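Local coordinates for protein metal-dependent phosphohydrolase, HDOD domain-containing (Geobacter sulfurreducens, PDB 3HC1) that is of unknown function but binds two iron ions in an HD-type site and is probably a metal-dependent phosphohydrolase, at residues V143-G155 / W204-H218. Residues are numbered along the deposited sequence; the frame is centred on the assembly and turned at random.
Sequences VNVYVAGLLHDVG and WSLNEFICDTILYHH. With FE (Fe (III) ion), chain B; FE (Fe (III) ion), chain C.
The CA atoms of A148 and I210 lie 5.1 Å apart, and those of H152 and I214 4.6 Å, where helix 143-150 crosses helix 208-216 at -46°, axes 9.3 Å apart at closest. A148 CB rests on T213, whose OG1 donates a hydrogen bond to F209 O. The F209 ring crosses the N144 side chain at about a right angle, its plane tilted only slightly from the amide. N144 CB and ND2 both reach F209 CZ at 3.9 Å, and F209 CE1 meets N144 O in the ring plane. L151 CD1 packs on I210 CG2 and meets L206 CD1 tip to tip. V154 sends CG1 to I214 CD1 and CG2 to the W204 ring.

Beyond this largely apolar seam, both segments enter the di-iron site. D153 bridges the irons, OD1 to one at 2.2 Å and OD2 to the other at 2.1 Å. H217 and H218 bind the first iron through NE2; H152 NE2 binds the second, and a water joins both. The H152 edge points at the H217 face, a T-shaped pair with planes at 86°. H152 CG sits between its backbone N and carbonyl carbon (chi1 84°), bringing ND1 back to donate to G149 O (2.6 Å). This bond and the iron at NE2 together hold the ring's rotation. H152 and D153 belong to the HD signature.

H122, H193, D238 and E249 complete the site. Helix 82-108 covers V147, helix 116-136 touches H152, and helix 229-243 packs on A148 and F209.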
# COMPACT_ATOMS: atom_id res chain seq x y z
N VAL A 143 5.93 9.86 3.73
CA VAL A 143 5.27 8.85 4.55
C VAL A 143 3.77 8.70 4.18
O VAL A 143 3.23 7.61 4.26
CB VAL A 143 5.56 9.02 6.08
CG1 VAL A 143 4.84 7.92 6.89
CG2 VAL A 143 7.08 8.90 6.35
N ASN A 144 3.11 9.79 3.77
CA ASN A 144 1.70 9.77 3.35
C ASN A 144 1.50 8.88 2.10
O ASN A 144 0.51 8.17 1.99
CB ASN A 144 1.18 11.15 2.98
CG ASN A 144 1.15 12.10 4.14
OD1 ASN A 144 2.00 12.07 5.01
ND2 ASN A 144 0.18 12.97 4.13
N VAL A 145 2.51 8.88 1.25
CA VAL A 145 2.49 8.03 0.06
C VAL A 145 2.73 6.59 0.47
O VAL A 145 2.15 5.66 -0.09
CB VAL A 145 3.54 8.46 -0.99
CG1 VAL A 145 3.42 7.66 -2.26
CG2 VAL A 145 3.43 9.94 -1.30
N TYR A 146 3.67 6.38 1.38
CA TYR A 146 3.93 5.06 1.90
C TYR A 146 2.63 4.42 2.48
O TYR A 146 2.30 3.27 2.17
CB TYR A 146 5.01 5.10 2.98
CG TYR A 146 5.33 3.73 3.57
CD1 TYR A 146 4.63 3.25 4.66
CD2 TYR A 146 6.33 2.94 3.05
CE1 TYR A 146 4.89 2.03 5.21
CE2 TYR A 146 6.62 1.67 3.63
CZ TYR A 146 5.88 1.23 4.69
OH TYR A 146 6.14 0.03 5.28
N VAL A 147 1.95 5.16 3.33
CA VAL A 147 0.76 4.66 4.01
C VAL A 147 -0.36 4.37 2.97
O VAL A 147 -0.93 3.30 3.02
CB VAL A 147 0.28 5.63 5.12
CG1 VAL A 147 -1.16 5.33 5.55
CG2 VAL A 147 1.23 5.57 6.35
N ALA A 148 -0.60 5.28 2.00
CA ALA A 148 -1.58 5.04 0.91
C ALA A 148 -1.25 3.75 0.15
O ALA A 148 -2.14 2.96 -0.17
CB ALA A 148 -1.70 6.23 -0.04
N GLY A 149 0.05 3.54 -0.09
CA GLY A 149 0.55 2.36 -0.81
C GLY A 149 0.31 1.05 -0.09
O GLY A 149 -0.21 0.07 -0.65
N LEU A 150 0.67 1.03 1.19
CA LEU A 150 0.49 -0.18 1.99
C LEU A 150 -0.98 -0.55 2.13
O LEU A 150 -1.30 -1.73 2.31
CB LEU A 150 1.12 0.01 3.37
CG LEU A 150 1.36 -1.23 4.24
CD1 LEU A 150 2.00 -2.37 3.51
CD2 LEU A 150 2.24 -0.82 5.44
N LEU A 151 -1.90 0.44 2.03
CA LEU A 151 -3.31 0.18 2.19
C LEU A 151 -4.06 -0.01 0.87
O LEU A 151 -5.27 -0.22 0.88
CB LEU A 151 -4.01 1.34 2.94
CG LEU A 151 -3.54 1.50 4.40
CD1 LEU A 151 -4.09 2.78 4.98
CD2 LEU A 151 -4.03 0.27 5.17
N HIS A 152 -3.36 0.15 -0.26
CA HIS A 152 -4.05 0.22 -1.57
C HIS A 152 -4.99 -0.96 -1.92
O HIS A 152 -6.07 -0.79 -2.48
CB HIS A 152 -3.09 0.56 -2.72
CG HIS A 152 -2.37 -0.65 -3.28
ND1 HIS A 152 -1.34 -1.26 -2.61
CD2 HIS A 152 -2.53 -1.34 -4.44
CE1 HIS A 152 -0.92 -2.31 -3.30
NE2 HIS A 152 -1.61 -2.36 -4.43
N ASP A 153 -4.52 -2.16 -1.59
CA ASP A 153 -5.23 -3.39 -1.79
C ASP A 153 -5.92 -3.93 -0.55
O ASP A 153 -6.22 -5.14 -0.48
CB ASP A 153 -4.26 -4.43 -2.36
CG ASP A 153 -4.13 -4.31 -3.88
OD1 ASP A 153 -5.00 -3.65 -4.49
OD2 ASP A 153 -3.16 -4.85 -4.45
N VAL A 154 -6.22 -3.06 0.42
CA VAL A 154 -6.90 -3.52 1.64
C VAL A 154 -8.26 -4.20 1.30
O VAL A 154 -8.70 -5.10 1.99
CB VAL A 154 -7.06 -2.37 2.67
CG1 VAL A 154 -8.08 -1.32 2.18
CG2 VAL A 154 -7.44 -2.89 3.97
N GLY A 155 -8.87 -3.83 0.18
CA GLY A 155 -10.07 -4.52 -0.30
C GLY A 155 -9.91 -5.98 -0.68
O GLY A 155 -10.86 -6.74 -0.51
N TRP A 204 -13.61 2.99 8.30
CA TRP A 204 -12.58 3.20 9.29
C TRP A 204 -12.23 4.65 9.57
O TRP A 204 -11.32 4.91 10.32
CB TRP A 204 -11.27 2.50 8.89
CG TRP A 204 -11.32 1.00 8.90
CD1 TRP A 204 -12.23 0.21 9.53
CD2 TRP A 204 -10.38 0.13 8.28
NE1 TRP A 204 -11.92 -1.13 9.31
CE2 TRP A 204 -10.79 -1.20 8.54
CE3 TRP A 204 -9.24 0.34 7.49
CZ2 TRP A 204 -10.08 -2.30 8.08
CZ3 TRP A 204 -8.53 -0.78 7.02
CH2 TRP A 204 -8.96 -2.07 7.31
N SER A 205 -12.88 5.56 8.88
CA SER A 205 -12.64 7.00 8.98
C SER A 205 -11.28 7.45 8.52
O SER A 205 -10.78 8.46 9.00
CB SER A 205 -12.93 7.49 10.39
OG SER A 205 -14.29 7.20 10.64
N LEU A 206 -10.70 6.74 7.57
CA LEU A 206 -9.44 7.19 7.00
C LEU A 206 -9.65 8.41 6.07
O LEU A 206 -10.68 8.52 5.45
CB LEU A 206 -8.75 6.09 6.24
CG LEU A 206 -8.45 4.82 7.02
CD1 LEU A 206 -7.84 3.80 6.00
CD2 LEU A 206 -7.51 5.15 8.11
N ASN A 207 -8.68 9.31 6.02
CA ASN A 207 -8.78 10.50 5.17
C ASN A 207 -9.04 10.11 3.72
O ASN A 207 -8.56 9.11 3.25
CB ASN A 207 -7.52 11.32 5.21
CG ASN A 207 -7.28 12.00 6.55
OD1 ASN A 207 -8.20 12.25 7.34
ND2 ASN A 207 -6.02 12.33 6.79
N GLU A 208 -9.75 10.98 3.01
CA GLU A 208 -10.08 10.69 1.62
C GLU A 208 -8.89 10.62 0.70
O GLU A 208 -9.03 10.02 -0.36
CB GLU A 208 -11.19 11.65 1.11
CG GLU A 208 -12.50 11.29 1.76
CD GLU A 208 -13.71 12.07 1.33
OE1 GLU A 208 -13.62 13.28 0.93
OE2 GLU A 208 -14.80 11.44 1.46
N PHE A 209 -7.72 11.17 1.06
CA PHE A 209 -6.57 11.00 0.16
C PHE A 209 -6.21 9.51 0.08
O PHE A 209 -5.80 9.04 -0.97
CB PHE A 209 -5.36 11.89 0.49
CG PHE A 209 -4.43 11.35 1.52
CD1 PHE A 209 -3.41 10.47 1.15
CD2 PHE A 209 -4.52 11.75 2.85
CE1 PHE A 209 -2.49 10.00 2.08
CE2 PHE A 209 -3.61 11.24 3.83
CZ PHE A 209 -2.60 10.37 3.44
N ILE A 210 -6.42 8.79 1.17
CA ILE A 210 -6.17 7.34 1.23
C ILE A 210 -7.33 6.62 0.56
O ILE A 210 -7.11 5.75 -0.29
CB ILE A 210 -5.99 6.82 2.70
CG1 ILE A 210 -4.73 7.44 3.31
CG2 ILE A 210 -5.91 5.29 2.77
CD1 ILE A 210 -4.68 7.47 4.86
N CYS A 211 -8.56 6.96 0.94
CA CYS A 211 -9.75 6.36 0.33
C CYS A 211 -9.70 6.45 -1.17
O CYS A 211 -9.94 5.45 -1.87
CB CYS A 211 -11.01 7.05 0.85
SG CYS A 211 -11.32 6.72 2.61
N ASP A 212 -9.38 7.62 -1.69
CA ASP A 212 -9.35 7.76 -3.16
C ASP A 212 -8.19 6.95 -3.80
O ASP A 212 -8.29 6.51 -4.91
CB ASP A 212 -9.17 9.23 -3.50
CG ASP A 212 -10.38 10.09 -3.13
OD1 ASP A 212 -11.43 9.58 -2.61
OD2 ASP A 212 -10.25 11.33 -3.31
N THR A 213 -7.08 6.77 -3.10
CA THR A 213 -5.98 6.02 -3.63
C THR A 213 -6.44 4.57 -3.82
O THR A 213 -6.26 4.03 -4.91
CB THR A 213 -4.76 6.03 -2.72
OG1 THR A 213 -4.21 7.36 -2.63
CG2 THR A 213 -3.69 5.05 -3.25
N ILE A 214 -7.16 4.04 -2.82
CA ILE A 214 -7.76 2.67 -2.85
C ILE A 214 -8.77 2.54 -4.01
O ILE A 214 -8.72 1.59 -4.75
CB ILE A 214 -8.37 2.32 -1.48
CG1 ILE A 214 -7.32 2.33 -0.36
CG2 ILE A 214 -9.07 0.93 -1.48
CD1 ILE A 214 -8.00 2.35 1.06
N LEU A 215 -9.58 3.58 -4.24
CA LEU A 215 -10.60 3.57 -5.29
C LEU A 215 -10.05 3.64 -6.71
O LEU A 215 -10.60 3.01 -7.63
CB LEU A 215 -11.58 4.75 -5.07
CG LEU A 215 -12.77 4.90 -6.04
CD1 LEU A 215 -13.63 3.62 -6.07
CD2 LEU A 215 -13.64 6.13 -5.68
N TYR A 216 -8.98 4.41 -6.90
CA TYR A 216 -8.54 4.80 -8.24
C TYR A 216 -7.21 4.21 -8.69
O TYR A 216 -6.74 4.51 -9.79
CB TYR A 216 -8.44 6.32 -8.34
CG TYR A 216 -9.72 7.10 -8.13
CD1 TYR A 216 -10.83 6.95 -8.96
CD2 TYR A 216 -9.79 8.08 -7.13
CE1 TYR A 216 -12.01 7.73 -8.76
CE2 TYR A 216 -10.94 8.86 -6.93
CZ TYR A 216 -12.04 8.67 -7.72
OH TYR A 216 -13.11 9.47 -7.48
N HIS A 217 -6.62 3.36 -7.85
CA HIS A 217 -5.26 2.90 -8.09
C HIS A 217 -5.05 2.06 -9.32
O HIS A 217 -3.91 1.93 -9.76
CB HIS A 217 -4.64 2.23 -6.87
CG HIS A 217 -5.19 0.86 -6.57
ND1 HIS A 217 -6.19 0.64 -5.64
CD2 HIS A 217 -4.78 -0.36 -6.99
CE1 HIS A 217 -6.42 -0.66 -5.56
NE2 HIS A 217 -5.65 -1.27 -6.44
N HIS A 218 -6.14 1.50 -9.89
CA HIS A 218 -6.05 0.78 -11.18
C HIS A 218 -6.35 1.65 -12.39
O HIS A 218 -6.24 1.17 -13.50
CB HIS A 218 -6.93 -0.51 -11.18
CG HIS A 218 -6.39 -1.59 -10.30
ND1 HIS A 218 -5.32 -2.37 -10.68
CD2 HIS A 218 -6.75 -2.02 -9.06
CE1 HIS A 218 -5.01 -3.20 -9.69
NE2 HIS A 218 -5.88 -3.04 -8.70
FE FE B . -5.30 -3.42 -6.62
FE FE C . -2.08 -3.96 -6.05
O HOH W 1 -3.51 -2.94 -6.98